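Local atomic coordinates of phosphatidylinositol transfer protein SFH5 (Saccharomyces cerevisiae, PDB entry 6W32), a protein that transfers phosphatidylinositol between membranes as a non-classical Sec14-like protein, binds heme b, and regulates phosphatidylinositol 4,5-bisphosphate homeostasis at the plasma membrane. Residues A[121-126]-A[260-265]; A[129-134]-A[174-179]; A[153-158]-A[202-207]; A[178-183]-A[215-220]. One frame throughout, in Å; residues are numbered along the deposited sequence.

Interaction 1: residues A[121-126]-A[260-265]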
# COMPACT_ATOMS: atom_id res chain seq x y z
N THR A 121 2.36 3.15 -11.80
CA THR A 121 3.54 3.44 -12.62
C THR A 121 4.83 3.12 -11.89
O THR A 121 4.91 3.20 -10.66
CB THR A 121 3.61 4.90 -13.05
OG1 THR A 121 4.10 5.69 -11.96
CG2 THR A 121 2.25 5.40 -13.46
N PHE A 122 5.85 2.78 -12.65
CA PHE A 122 7.14 2.44 -12.08
C PHE A 122 8.24 3.04 -12.92
O PHE A 122 8.19 2.99 -14.15
CB PHE A 122 7.33 0.93 -11.99
CG PHE A 122 8.65 0.52 -11.43
CD1 PHE A 122 9.62 -0.02 -12.24
CD2 PHE A 122 8.93 0.68 -10.08
CE1 PHE A 122 10.84 -0.40 -11.73
CE2 PHE A 122 10.16 0.30 -9.56
CZ PHE A 122 11.11 -0.24 -10.39
N ASP A 123 9.24 3.61 -12.26
CA ASP A 123 10.33 4.36 -12.89
C ASP A 123 11.64 3.75 -12.39
O ASP A 123 12.13 4.10 -11.31
CB ASP A 123 10.25 5.85 -12.56
CG ASP A 123 11.50 6.61 -12.94
OD1 ASP A 123 12.26 6.16 -13.82
OD2 ASP A 123 11.72 7.70 -12.37
N ALA A 124 12.19 2.84 -13.19
CA ALA A 124 13.37 2.09 -12.78
C ALA A 124 14.50 3.01 -12.33
O ALA A 124 15.32 2.62 -11.49
CB ALA A 124 13.85 1.21 -13.92
N ASN A 125 14.53 4.24 -12.85
CA ASN A 125 15.60 5.17 -12.53
C ASN A 125 15.06 6.39 -11.81
O ASN A 125 15.43 7.52 -12.10
CB ASN A 125 16.38 5.57 -13.78
CG ASN A 125 17.87 5.47 -13.55
OD1 ASN A 125 18.45 6.24 -12.77
ND2 ASN A 125 18.50 4.47 -14.19
N GLY A 126 14.17 6.16 -10.85
CA GLY A 126 13.58 7.23 -10.08
C GLY A 126 14.27 7.36 -8.75
O GLY A 126 15.07 6.53 -8.36
N LEU A 260 8.21 14.27 -8.08
CA LEU A 260 8.38 13.02 -8.82
C LEU A 260 9.10 13.33 -10.12
O LEU A 260 8.47 13.85 -11.05
CB LEU A 260 7.06 12.32 -9.12
CG LEU A 260 6.13 11.89 -8.01
CD1 LEU A 260 4.99 11.12 -8.63
CD2 LEU A 260 6.88 11.10 -6.97
N LYS A 261 10.39 12.99 -10.21
CA LYS A 261 11.17 13.51 -11.32
C LYS A 261 10.60 13.05 -12.66
O LYS A 261 10.43 13.88 -13.57
CB LYS A 261 12.66 13.16 -11.15
CG LYS A 261 13.16 11.76 -11.40
CD LYS A 261 14.74 11.73 -11.34
CE LYS A 261 15.30 12.70 -10.25
NZ LYS A 261 16.71 13.28 -10.44
N ASP A 262 10.17 11.79 -12.78
CA ASP A 262 9.79 11.26 -14.09
C ASP A 262 8.29 11.05 -14.29
O ASP A 262 7.88 10.25 -15.14
CB ASP A 262 10.54 9.96 -14.35
CG ASP A 262 11.97 10.22 -14.67
OD1 ASP A 262 12.25 11.38 -15.02
OD2 ASP A 262 12.80 9.30 -14.54
N CYS A 263 7.46 11.79 -13.58
CA CYS A 263 6.04 11.75 -13.84
C CYS A 263 5.73 12.49 -15.14
O CYS A 263 6.57 13.20 -15.68
CB CYS A 263 5.29 12.34 -12.65
SG CYS A 263 5.30 14.08 -12.67
N PRO A 264 4.53 12.35 -15.70
CA PRO A 264 4.31 12.91 -17.04
C PRO A 264 4.42 14.43 -17.03
O PRO A 264 4.02 15.10 -16.07
CB PRO A 264 2.90 12.43 -17.40
CG PRO A 264 2.25 12.12 -16.12
CD PRO A 264 3.32 11.64 -15.21
N TYR A 265 5.01 14.98 -18.10
CA TYR A 265 5.00 16.44 -18.27
C TYR A 265 3.58 16.96 -18.23
O TYR A 265 3.26 17.86 -17.45
CB TYR A 265 5.65 16.86 -19.59
CG TYR A 265 5.79 18.38 -19.76
CD1 TYR A 265 6.92 19.05 -19.27
CD2 TYR A 265 4.81 19.14 -20.42
CE1 TYR A 265 7.07 20.41 -19.42
CE2 TYR A 265 4.96 20.52 -20.57
CZ TYR A 265 6.09 21.14 -20.06
OH TYR A 265 6.30 22.51 -20.18
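Asp-123 OD1, on the carboxylate that meets Asp-262, accepts a hydrogen bond from the backbone N of Asn-125 (3.1 Å). The N-H arrives from above the carboxylate plane, 63° out of it, and closes an Asx turn within the type I turn from Asp-123 to Gly-126. With CG anti to the backbone N (chi1 168°), the other oxygen is carried over to the loop 260-265. There Asp-123 OD2 lies 2.9 Å from Asp-262 OD2 in the model. The two acid side chains cross at about a right angle, their carboxylate planes 51° apart. Two like charges thus lie close together, and the model does not resolve how this is eased. Lys-261 runs alongside with aliphatic carbons, its CD 4.3 Å from Asn-125 O, while its NZ makes a long, weak ion pair with Asp-127. The example illustrates how two type I turns, the second from Leu-260 to Cys-263, can meet at the surface mainly through polar groups. Segment 121-126 leaves strand 118-122, an outermost strand of the five-stranded CRAL-TRIO sheet. Segment 260-265 follows strand 247-250, rests Leu-260 and Cys-263 on Trp-135 of strand 132-136, and is tied by Asp-262 O to Gln-280 of helix 277-280.

Interaction 2: residues A[129-134]-A[174-179]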
# COMPACT_ATOMS: atom_id res chain seq x y z
N ASN A 129 12.63 5.24 -3.30
CA ASN A 129 11.31 5.07 -2.73
C ASN A 129 10.32 6.02 -3.35
O ASN A 129 9.28 6.34 -2.75
CB ASN A 129 11.34 5.22 -1.21
CG ASN A 129 12.39 4.33 -0.58
OD1 ASN A 129 12.42 3.12 -0.84
ND2 ASN A 129 13.29 4.94 0.20
N LYS A 130 10.63 6.47 -4.56
CA LYS A 130 9.64 7.12 -5.41
C LYS A 130 9.65 6.52 -6.81
O LYS A 130 9.24 7.19 -7.76
CB LYS A 130 9.87 8.63 -5.46
CG LYS A 130 9.90 9.32 -4.10
CD LYS A 130 9.55 10.76 -4.28
CE LYS A 130 10.26 11.62 -3.24
NZ LYS A 130 10.05 13.06 -3.51
N LYS A 131 10.13 5.28 -6.95
CA LYS A 131 10.07 4.53 -8.19
C LYS A 131 8.74 3.80 -8.39
O LYS A 131 8.23 3.74 -9.51
CB LYS A 131 11.21 3.51 -8.22
CG LYS A 131 12.58 4.08 -7.94
CD LYS A 131 13.53 2.94 -7.58
CE LYS A 131 14.97 3.36 -7.75
NZ LYS A 131 15.87 2.20 -7.61
N ALA A 132 8.15 3.25 -7.34
CA ALA A 132 6.81 2.67 -7.44
C ALA A 132 5.80 3.69 -6.92
O ALA A 132 5.88 4.10 -5.76
CB ALA A 132 6.71 1.37 -6.65
N VAL A 133 4.86 4.09 -7.76
CA VAL A 133 3.84 5.07 -7.41
C VAL A 133 2.48 4.49 -7.75
O VAL A 133 2.34 3.84 -8.80
CB VAL A 133 4.06 6.40 -8.18
CG1 VAL A 133 3.18 7.50 -7.64
CG2 VAL A 133 5.50 6.85 -8.09
N THR A 134 1.47 4.73 -6.91
CA THR A 134 0.09 4.51 -7.36
C THR A 134 -0.66 5.82 -7.36
O THR A 134 -0.33 6.75 -6.61
CB THR A 134 -0.71 3.49 -6.52
OG1 THR A 134 -1.13 4.08 -5.28
CG2 THR A 134 0.06 2.26 -6.24
N SER A 174 17.40 -0.74 -0.62
CA SER A 174 17.31 0.45 0.21
C SER A 174 16.66 1.61 -0.53
O SER A 174 16.23 2.58 0.12
CB SER A 174 18.70 0.84 0.69
OG SER A 174 19.64 0.55 -0.33
N ASP A 175 16.57 1.53 -1.86
CA ASP A 175 15.95 2.55 -2.70
C ASP A 175 14.60 2.14 -3.28
O ASP A 175 14.04 2.90 -4.09
CB ASP A 175 16.91 2.95 -3.84
CG ASP A 175 17.19 1.81 -4.83
OD1 ASP A 175 16.86 0.65 -4.53
OD2 ASP A 175 17.74 2.08 -5.94
N ASN A 176 14.09 0.94 -2.97
CA ASN A 176 12.79 0.54 -3.51
C ASN A 176 12.01 -0.37 -2.56
O ASN A 176 11.33 -1.29 -3.00
CB ASN A 176 12.94 -0.15 -4.87
CG ASN A 176 11.66 -0.09 -5.66
OD1 ASN A 176 11.03 0.98 -5.76
ND2 ASN A 176 11.23 -1.25 -6.19
N ASN A 177 12.12 -0.14 -1.25
CA ASN A 177 11.32 -0.89 -0.29
C ASN A 177 10.21 -0.05 0.33
O ASN A 177 9.75 -0.36 1.44
CB ASN A 177 12.21 -1.49 0.81
CG ASN A 177 13.14 -0.46 1.42
OD1 ASN A 177 13.21 0.67 0.95
ND2 ASN A 177 13.90 -0.85 2.44
N TYR A 178 9.79 1.02 -0.33
CA TYR A 178 8.62 1.77 0.08
C TYR A 178 7.94 2.26 -1.19
O TYR A 178 8.53 2.23 -2.27
CB TYR A 178 8.94 2.98 0.96
CG TYR A 178 9.41 2.70 2.37
CD1 TYR A 178 10.68 2.25 2.63
CD2 TYR A 178 8.59 2.98 3.46
CE1 TYR A 178 11.11 2.05 3.92
CE2 TYR A 178 9.01 2.77 4.75
CZ TYR A 178 10.27 2.31 4.97
OH TYR A 178 10.72 2.09 6.26
N MET A 179 6.73 2.78 -1.03
CA MET A 179 5.88 3.19 -2.14
C MET A 179 5.60 4.68 -2.05
O MET A 179 5.76 5.30 -1.00
CB MET A 179 4.57 2.41 -2.10
CG MET A 179 3.64 2.47 -3.31
SD MET A 179 2.35 1.21 -3.07
CE MET A 179 2.02 1.62 -1.37
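Asn-129 and Asn-176 bring their CA atoms to 4.8 Å and Ala-132 and Met-179 theirs to 5.4 Å, as the loop 174-179 runs up to strand 179-184 beside the start of strand 132-136. These are neighbouring parallel strands of the CRAL-TRIO sheet, and helix 151-166 joins them in a beta-alpha-beta crossover; the contact lies where the returning chain comes back to the sheet. The backbone N of Asn-129 gives a hydrogen bond to Asp-175 O (2.8 Å). Its side chain then reaches into the bend of the loop: OD1 accepts a weak bond from Asn-177 N (3.3 Å) and lies at the edge of the Tyr-178 ring, the amide and ring planes being 71° apart. Tyr-178 sends its own hydroxyl to Glu-214. On the more open side, Lys-131 extends over the loop. Its CB packs on Asn-176 OD1 at 3.5 Å, an amide whose ND2 is held by Leu-168 O, and its NZ forms a salt bridge with Asp-175. The ammonium approaches OD2 from above the carboxylate plane, 72° out of it. Further along the strand Met-179 closes the contact. With CG anti to the backbone N (chi1 -169°), it lays CG beside Ala-132 O at 3.7 Å and ends with SD against a methyl group, 4.0 Å from Thr-134 CG2.

Interaction 3: residues A[153-158]-A[202-207]. With HEM (protoporphyrin IX containing Fe), chain D.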
# COMPACT_ATOMS: atom_id res chain seq x y z
N LYS A 153 -17.40 -2.84 -1.56
CA LYS A 153 -16.79 -3.18 -2.84
C LYS A 153 -15.74 -2.16 -3.25
O LYS A 153 -14.73 -2.53 -3.87
CB LYS A 153 -17.85 -3.39 -3.94
CG LYS A 153 -17.96 -4.92 -4.29
CD LYS A 153 -16.62 -5.56 -4.85
CE LYS A 153 -16.54 -7.12 -4.65
NZ LYS A 153 -15.55 -7.86 -5.54
N PHE A 154 -15.92 -0.90 -2.89
CA PHE A 154 -14.84 0.07 -3.08
C PHE A 154 -13.57 -0.38 -2.37
O PHE A 154 -12.53 -0.59 -3.00
CB PHE A 154 -15.26 1.45 -2.59
CG PHE A 154 -14.29 2.52 -2.92
CD1 PHE A 154 -14.46 3.31 -4.04
CD2 PHE A 154 -13.20 2.78 -2.10
CE1 PHE A 154 -13.56 4.32 -4.35
CE2 PHE A 154 -12.30 3.77 -2.39
CZ PHE A 154 -12.48 4.54 -3.53
N VAL A 155 -13.65 -0.55 -1.04
CA VAL A 155 -12.48 -0.95 -0.26
C VAL A 155 -11.81 -2.16 -0.87
O VAL A 155 -10.59 -2.32 -0.81
CB VAL A 155 -12.86 -1.21 1.20
CG1 VAL A 155 -11.67 -1.77 1.94
CG2 VAL A 155 -13.30 0.05 1.86
N ARG A 156 -12.59 -3.05 -1.47
CA ARG A 156 -11.94 -4.20 -2.09
C ARG A 156 -11.22 -3.79 -3.37
O ARG A 156 -10.11 -4.26 -3.64
CB ARG A 156 -12.95 -5.30 -2.34
CG ARG A 156 -13.40 -6.03 -1.11
CD ARG A 156 -13.88 -7.46 -1.51
NE ARG A 156 -12.82 -8.46 -1.48
CZ ARG A 156 -12.43 -9.06 -0.36
NH1 ARG A 156 -11.45 -9.95 -0.37
NH2 ARG A 156 -13.04 -8.72 0.79
N TYR A 157 -11.81 -2.86 -4.13
CA TYR A 157 -11.12 -2.31 -5.29
C TYR A 157 -9.76 -1.75 -4.90
O TYR A 157 -8.73 -2.16 -5.45
CB TYR A 157 -11.97 -1.22 -5.95
CG TYR A 157 -11.13 -0.35 -6.80
CD1 TYR A 157 -10.58 -0.83 -7.98
CD2 TYR A 157 -10.82 0.94 -6.41
CE1 TYR A 157 -9.77 -0.03 -8.76
CE2 TYR A 157 -10.00 1.75 -7.18
CZ TYR A 157 -9.48 1.26 -8.34
OH TYR A 157 -8.67 2.06 -9.10
N ARG A 158 -9.75 -0.81 -3.93
CA ARG A 158 -8.55 -0.05 -3.56
C ARG A 158 -7.48 -0.92 -2.92
O ARG A 158 -6.29 -0.78 -3.23
CB ARG A 158 -8.91 1.08 -2.61
CG ARG A 158 -7.67 1.88 -2.18
CD ARG A 158 -7.34 3.11 -3.08
NE ARG A 158 -6.17 3.79 -2.55
CZ ARG A 158 -4.92 3.41 -2.83
NH1 ARG A 158 -4.75 2.40 -3.66
NH2 ARG A 158 -3.87 4.01 -2.29
N LYS A 202 -12.26 6.84 5.59
CA LYS A 202 -11.91 6.38 6.92
C LYS A 202 -11.70 4.88 6.95
O LYS A 202 -10.80 4.39 7.64
CB LYS A 202 -12.99 6.83 7.91
CG LYS A 202 -13.02 8.37 8.06
CD LYS A 202 -14.28 8.92 8.75
CE LYS A 202 -14.53 8.29 10.12
NZ LYS A 202 -15.59 9.03 10.89
N THR A 203 -12.48 4.14 6.15
CA THR A 203 -12.37 2.68 6.13
C THR A 203 -11.05 2.24 5.55
O THR A 203 -10.28 1.53 6.20
CB THR A 203 -13.52 2.07 5.33
OG1 THR A 203 -14.77 2.56 5.83
CG2 THR A 203 -13.49 0.57 5.44
N VAL A 204 -10.77 2.64 4.31
CA VAL A 204 -9.48 2.34 3.71
C VAL A 204 -8.35 2.81 4.62
O VAL A 204 -7.42 2.05 4.92
CB VAL A 204 -9.38 2.94 2.30
CG1 VAL A 204 -8.01 2.71 1.72
CG2 VAL A 204 -10.43 2.32 1.42
N ILE A 205 -8.44 4.07 5.11
CA ILE A 205 -7.37 4.60 5.97
C ILE A 205 -7.06 3.65 7.12
O ILE A 205 -5.89 3.34 7.39
CB ILE A 205 -7.70 6.00 6.49
CG1 ILE A 205 -7.52 7.04 5.37
CG2 ILE A 205 -6.71 6.38 7.57
CD1 ILE A 205 -8.20 8.31 5.62
N GLY A 206 -8.12 3.15 7.80
CA GLY A 206 -7.92 2.23 8.90
C GLY A 206 -7.15 0.99 8.48
O GLY A 206 -6.32 0.46 9.23
N ILE A 207 -7.36 0.55 7.26
CA ILE A 207 -6.70 -0.67 6.84
C ILE A 207 -5.23 -0.42 6.59
O ILE A 207 -4.37 -1.11 7.14
CB ILE A 207 -7.41 -1.24 5.62
CG1 ILE A 207 -8.70 -1.91 6.10
CG2 ILE A 207 -6.49 -2.16 4.86
CD1 ILE A 207 -9.64 -2.12 5.00
CHA HEM D . -7.63 9.72 2.02
CHB HEM D . -11.19 9.72 -1.20
CHC HEM D . -11.16 14.55 -1.18
CHD HEM D . -7.23 14.54 1.70
C1A HEM D . -8.60 9.32 1.14
C2A HEM D . -8.95 7.95 0.93
C3A HEM D . -9.98 7.91 0.05
C4A HEM D . -10.25 9.30 -0.32
CMA HEM D . -10.76 6.72 -0.56
CAA HEM D . -8.24 6.85 1.74
CBA HEM D . -7.23 5.97 1.03
CGA HEM D . -6.88 6.31 -0.36
O1A HEM D . -7.80 6.03 -1.19
O2A HEM D . -5.66 6.01 -0.61
C1B HEM D . -11.53 11.02 -1.43
C2B HEM D . -12.62 11.44 -2.26
C3B HEM D . -12.63 12.78 -2.26
C4B HEM D . -11.53 13.25 -1.42
CMB HEM D . -13.57 10.46 -2.99
CAB HEM D . -13.61 13.69 -3.04
CBB HEM D . -14.28 14.66 -2.44
C1C HEM D . -10.10 15.02 -0.42
C2C HEM D . -9.68 16.41 -0.16
C3C HEM D . -8.59 16.39 0.64
C4C HEM D . -8.27 15.00 0.92
CMC HEM D . -10.36 17.69 -0.71
CAC HEM D . -7.80 17.62 1.17
CBC HEM D . -6.45 17.64 1.18
C1D HEM D . -6.99 13.25 2.11
C2D HEM D . -6.01 12.82 3.07
C3D HEM D . -6.19 11.30 3.17
C4D HEM D . -7.23 10.99 2.25
CMD HEM D . -5.00 13.65 3.86
CAD HEM D . -5.43 10.24 3.98
CBD HEM D . -4.57 9.46 2.99
CGD HEM D . -3.72 8.49 3.76
O1D HEM D . -3.03 7.63 3.11
O2D HEM D . -3.93 8.41 5.02
NA HEM D . -9.41 10.12 0.38
NB HEM D . -10.89 12.14 -0.94
NC HEM D . -9.22 14.25 0.26
ND HEM D . -7.71 12.13 1.65
FE HEM D . -9.24 12.16 0.25
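Arg-158 leaves helix 153-158 with its CB pointing toward helix 202-207, and CG, the next atom, packs on Val-204 CG1 at 4.0 Å, the two side chains crossing at about a right angle. A bend at chi2 (91°) then turns the chain from the helix interface to the heme, where CD passes beside O1A of propionate A. NE sits astride that carboxylate: it gives a hydrogen bond to O2A (3.0 Å, N-H...O angle 153°) and a weak one to O1A (3.1 Å). NH2 adds a bond to O2A at 3.2 Å, so the propionate meets the guanidinium at its edge, near its plane. Arg-158 is an experimentally established heme-binding residue, and this grip would be expected to offset the negative charge of the propionate. Behind it the interface is apolar. Val-155 divides its methyl groups, CG2 lying against Thr-203 CG2 and Val-204 CG2 (3.7 Å to the latter), while CG1 meets Ile-207 CD1 tip to tip. The segment axes approach to 10.1 Å at a crossing angle of -43°, and these branched side chains meet between them. Two side chains serve both neighbours: Val-204 CG1 also touches heme CBA at 3.4 Å, and Phe-154 CE2 lies 3.8 Å from the heme methyl CMA. Ile-205 packs on the roots of both propionates. Tyr-138 and Lys-219 supply further hydrogen bonds to the heme. Paired helices thus form part of the wall of the ligand pocket of a Sec14-like CRAL-TRIO domain, here occupied by heme.

Interaction 4: residues A[178-183]-A[215-220]. With HEM (protoporphyrin IX containing Fe), chain D.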
# COMPACT_ATOMS: atom_id res chain seq x y z
N TYR A 178 9.79 1.02 -0.33
CA TYR A 178 8.62 1.77 0.08
C TYR A 178 7.94 2.26 -1.19
O TYR A 178 8.53 2.23 -2.27
CB TYR A 178 8.94 2.98 0.96
CG TYR A 178 9.41 2.70 2.37
CD1 TYR A 178 10.68 2.25 2.63
CD2 TYR A 178 8.59 2.98 3.46
CE1 TYR A 178 11.11 2.05 3.92
CE2 TYR A 178 9.01 2.77 4.75
CZ TYR A 178 10.27 2.31 4.97
OH TYR A 178 10.72 2.09 6.26
N MET A 179 6.73 2.78 -1.03
CA MET A 179 5.88 3.19 -2.14
C MET A 179 5.60 4.68 -2.05
O MET A 179 5.76 5.30 -1.00
CB MET A 179 4.57 2.41 -2.10
CG MET A 179 3.64 2.47 -3.31
SD MET A 179 2.35 1.21 -3.07
CE MET A 179 2.02 1.62 -1.37
N THR A 180 5.17 5.27 -3.16
CA THR A 180 4.69 6.64 -3.15
C THR A 180 3.30 6.64 -3.78
O THR A 180 2.96 5.75 -4.56
CB THR A 180 5.68 7.56 -3.87
OG1 THR A 180 6.90 7.58 -3.11
CG2 THR A 180 5.14 8.97 -4.02
N GLN A 181 2.47 7.61 -3.38
CA GLN A 181 1.08 7.60 -3.78
C GLN A 181 0.67 9.02 -4.12
O GLN A 181 1.08 9.95 -3.44
CB GLN A 181 0.19 7.03 -2.66
CG GLN A 181 0.44 5.55 -2.41
CD GLN A 181 -0.23 5.01 -1.16
OE1 GLN A 181 0.31 4.13 -0.48
NE2 GLN A 181 -1.40 5.54 -0.85
N VAL A 182 -0.11 9.19 -5.19
CA VAL A 182 -0.68 10.49 -5.51
C VAL A 182 -2.19 10.37 -5.56
O VAL A 182 -2.72 9.42 -6.15
CB VAL A 182 -0.16 11.07 -6.85
CG1 VAL A 182 -1.01 12.27 -7.30
CG2 VAL A 182 1.23 11.52 -6.71
N HIS A 183 -2.87 11.34 -4.96
CA HIS A 183 -4.27 11.60 -5.24
C HIS A 183 -4.37 12.84 -6.11
O HIS A 183 -3.63 13.82 -5.90
CB HIS A 183 -5.07 11.82 -3.96
CG HIS A 183 -5.26 10.57 -3.16
ND1 HIS A 183 -6.08 10.51 -2.06
CD2 HIS A 183 -4.72 9.34 -3.30
CE1 HIS A 183 -6.05 9.29 -1.56
NE2 HIS A 183 -5.22 8.56 -2.29
N LEU A 215 5.13 1.06 4.81
CA LEU A 215 5.20 0.90 3.36
C LEU A 215 5.05 2.20 2.58
O LEU A 215 5.31 2.19 1.37
CB LEU A 215 4.13 -0.09 2.86
CG LEU A 215 4.43 -1.50 3.37
CD1 LEU A 215 3.17 -2.35 3.42
CD2 LEU A 215 5.54 -2.18 2.55
N LEU A 216 4.65 3.30 3.20
CA LEU A 216 4.54 4.57 2.48
C LEU A 216 5.79 5.38 2.71
O LEU A 216 6.27 5.47 3.85
CB LEU A 216 3.32 5.36 2.97
CG LEU A 216 2.84 6.55 2.19
CD1 LEU A 216 2.27 6.11 0.91
CD2 LEU A 216 1.77 7.31 2.97
N TYR A 217 6.33 5.97 1.64
CA TYR A 217 7.41 6.96 1.79
C TYR A 217 6.86 8.38 1.72
O TYR A 217 7.03 9.13 2.67
CB TYR A 217 8.52 6.82 0.74
CG TYR A 217 9.63 7.84 0.94
CD1 TYR A 217 10.49 7.78 2.04
CD2 TYR A 217 9.81 8.89 0.04
CE1 TYR A 217 11.50 8.74 2.25
CE2 TYR A 217 10.80 9.84 0.23
CZ TYR A 217 11.65 9.76 1.33
OH TYR A 217 12.64 10.72 1.50
N ALA A 218 6.18 8.73 0.63
CA ALA A 218 5.56 10.04 0.46
C ALA A 218 4.22 9.88 -0.22
O ALA A 218 4.06 9.03 -1.10
CB ALA A 218 6.41 10.96 -0.40
N LYS A 219 3.27 10.73 0.17
CA LYS A 219 1.96 10.80 -0.46
C LYS A 219 1.65 12.25 -0.83
O LYS A 219 1.78 13.16 0.01
CB LYS A 219 0.91 10.20 0.47
CG LYS A 219 -0.48 10.07 -0.14
CD LYS A 219 -1.23 8.91 0.49
CE LYS A 219 -2.45 8.48 -0.31
NZ LYS A 219 -3.24 7.43 0.43
N TYR A 220 1.27 12.48 -2.10
CA TYR A 220 1.01 13.82 -2.62
C TYR A 220 -0.46 13.95 -2.95
O TYR A 220 -1.05 13.04 -3.54
CB TYR A 220 1.86 14.13 -3.87
CG TYR A 220 3.33 13.99 -3.62
CD1 TYR A 220 3.96 12.78 -3.87
CD2 TYR A 220 4.08 15.03 -3.07
CE1 TYR A 220 5.30 12.61 -3.60
CE2 TYR A 220 5.44 14.87 -2.82
CZ TYR A 220 6.02 13.63 -3.09
OH TYR A 220 7.35 13.40 -2.85
CHA HEM D . -7.63 9.72 2.02
CHB HEM D . -11.19 9.72 -1.20
CHC HEM D . -11.16 14.55 -1.18
CHD HEM D . -7.23 14.54 1.70
C1A HEM D . -8.60 9.32 1.14
C2A HEM D . -8.95 7.95 0.93
C3A HEM D . -9.98 7.91 0.05
C4A HEM D . -10.25 9.30 -0.32
CMA HEM D . -10.76 6.72 -0.56
CAA HEM D . -8.24 6.85 1.74
CBA HEM D . -7.23 5.97 1.03
CGA HEM D . -6.88 6.31 -0.36
O1A HEM D . -7.80 6.03 -1.19
O2A HEM D . -5.66 6.01 -0.61
C1B HEM D . -11.53 11.02 -1.43
C2B HEM D . -12.62 11.44 -2.26
C3B HEM D . -12.63 12.78 -2.26
C4B HEM D . -11.53 13.25 -1.42
CMB HEM D . -13.57 10.46 -2.99
CAB HEM D . -13.61 13.69 -3.04
CBB HEM D . -14.28 14.66 -2.44
C1C HEM D . -10.10 15.02 -0.42
C2C HEM D . -9.68 16.41 -0.16
C3C HEM D . -8.59 16.39 0.64
C4C HEM D . -8.27 15.00 0.92
CMC HEM D . -10.36 17.69 -0.71
CAC HEM D . -7.80 17.62 1.17
CBC HEM D . -6.45 17.64 1.18
C1D HEM D . -6.99 13.25 2.11
C2D HEM D . -6.01 12.82 3.07
C3D HEM D . -6.19 11.30 3.17
C4D HEM D . -7.23 10.99 2.25
CMD HEM D . -5.00 13.65 3.86
CAD HEM D . -5.43 10.24 3.98
CBD HEM D . -4.57 9.46 2.99
CGD HEM D . -3.72 8.49 3.76
O1D HEM D . -3.03 7.63 3.11
O2D HEM D . -3.93 8.41 5.02
NA HEM D . -9.41 10.12 0.38
NB HEM D . -10.89 12.14 -0.94
NC HEM D . -9.22 14.25 0.26
ND HEM D . -7.71 12.13 1.65
FE HEM D . -9.24 12.16 0.25
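Met-179 and Tyr-217 begin the backbone bonding between two parallel strands: Met-179 N binds Leu-215 O and Tyr-217 N returns to Met-179 O (2.8 Å). Beyond the corner at Tyr-217 the pattern resumes with Gln-181 N to Ala-218 O, Tyr-220 N to Gln-181 O and His-183 N to Tyr-220 O (2.9 Å). CA-H...O contacts, such as Val-182 CA to Tyr-220 O, supplement it. Apolar packing occupies one face, where Val-182 CG2 meets Tyr-220 CB at 3.9 Å and Thr-180 CG2 comes to the edge of the Tyr-220 ring, CE1 being 3.7 Å away. Polar contacts with heme belong to the other. Lys-219, its CG anti to the backbone N (chi1 -173°) and its chain extended, passes Gln-181 and places NZ between the two propionates, 2.7 Å from O1D and 3.0 Å from O2A. His-183 NE2 gives O2A a weak bond (3.1 Å), and its ND1 is hydrogen-bonded to the hydroxyl of Tyr-185, the proximal iron ligand. Its imidazole therefore links a propionate to the coordinating residue as a second-shell group. Strands 179-184 and 216-222 are successive members of a beta-alpha-beta unit completed by helix 195-211. Strand 132-136 flanks the pair next to 179-184 and strand 247-250 next to 216-222, while helix 151-166 packs on Met-179 and Gln-181.

Overall arrangement
Interactions 1, 2 and 4 follow one another across a single sheet: centres lie 11 Å apart between 1 and 2, and 8 Å between 2 and 4. Backbone bonds join them, Asp-123 N to Lys-131 O and Thr-134 O to Val-182 N, while Leu-260 of interaction 1 also packs on Thr-180 and Tyr-220. Interaction 3 lies between helices on the heme side, its centre about 16 Å from that of interaction 4 and 26 Å from that of interaction 1. Heme connects 3 and 4, since Arg-158, His-183 and Lys-219 converge on propionate oxygen O2A. Interaction 2 comes near this site at Thr-134, whose side chain is about 4 Å from that of Arg-158 and about 7 Å from the heme; interaction 1 lies away from it.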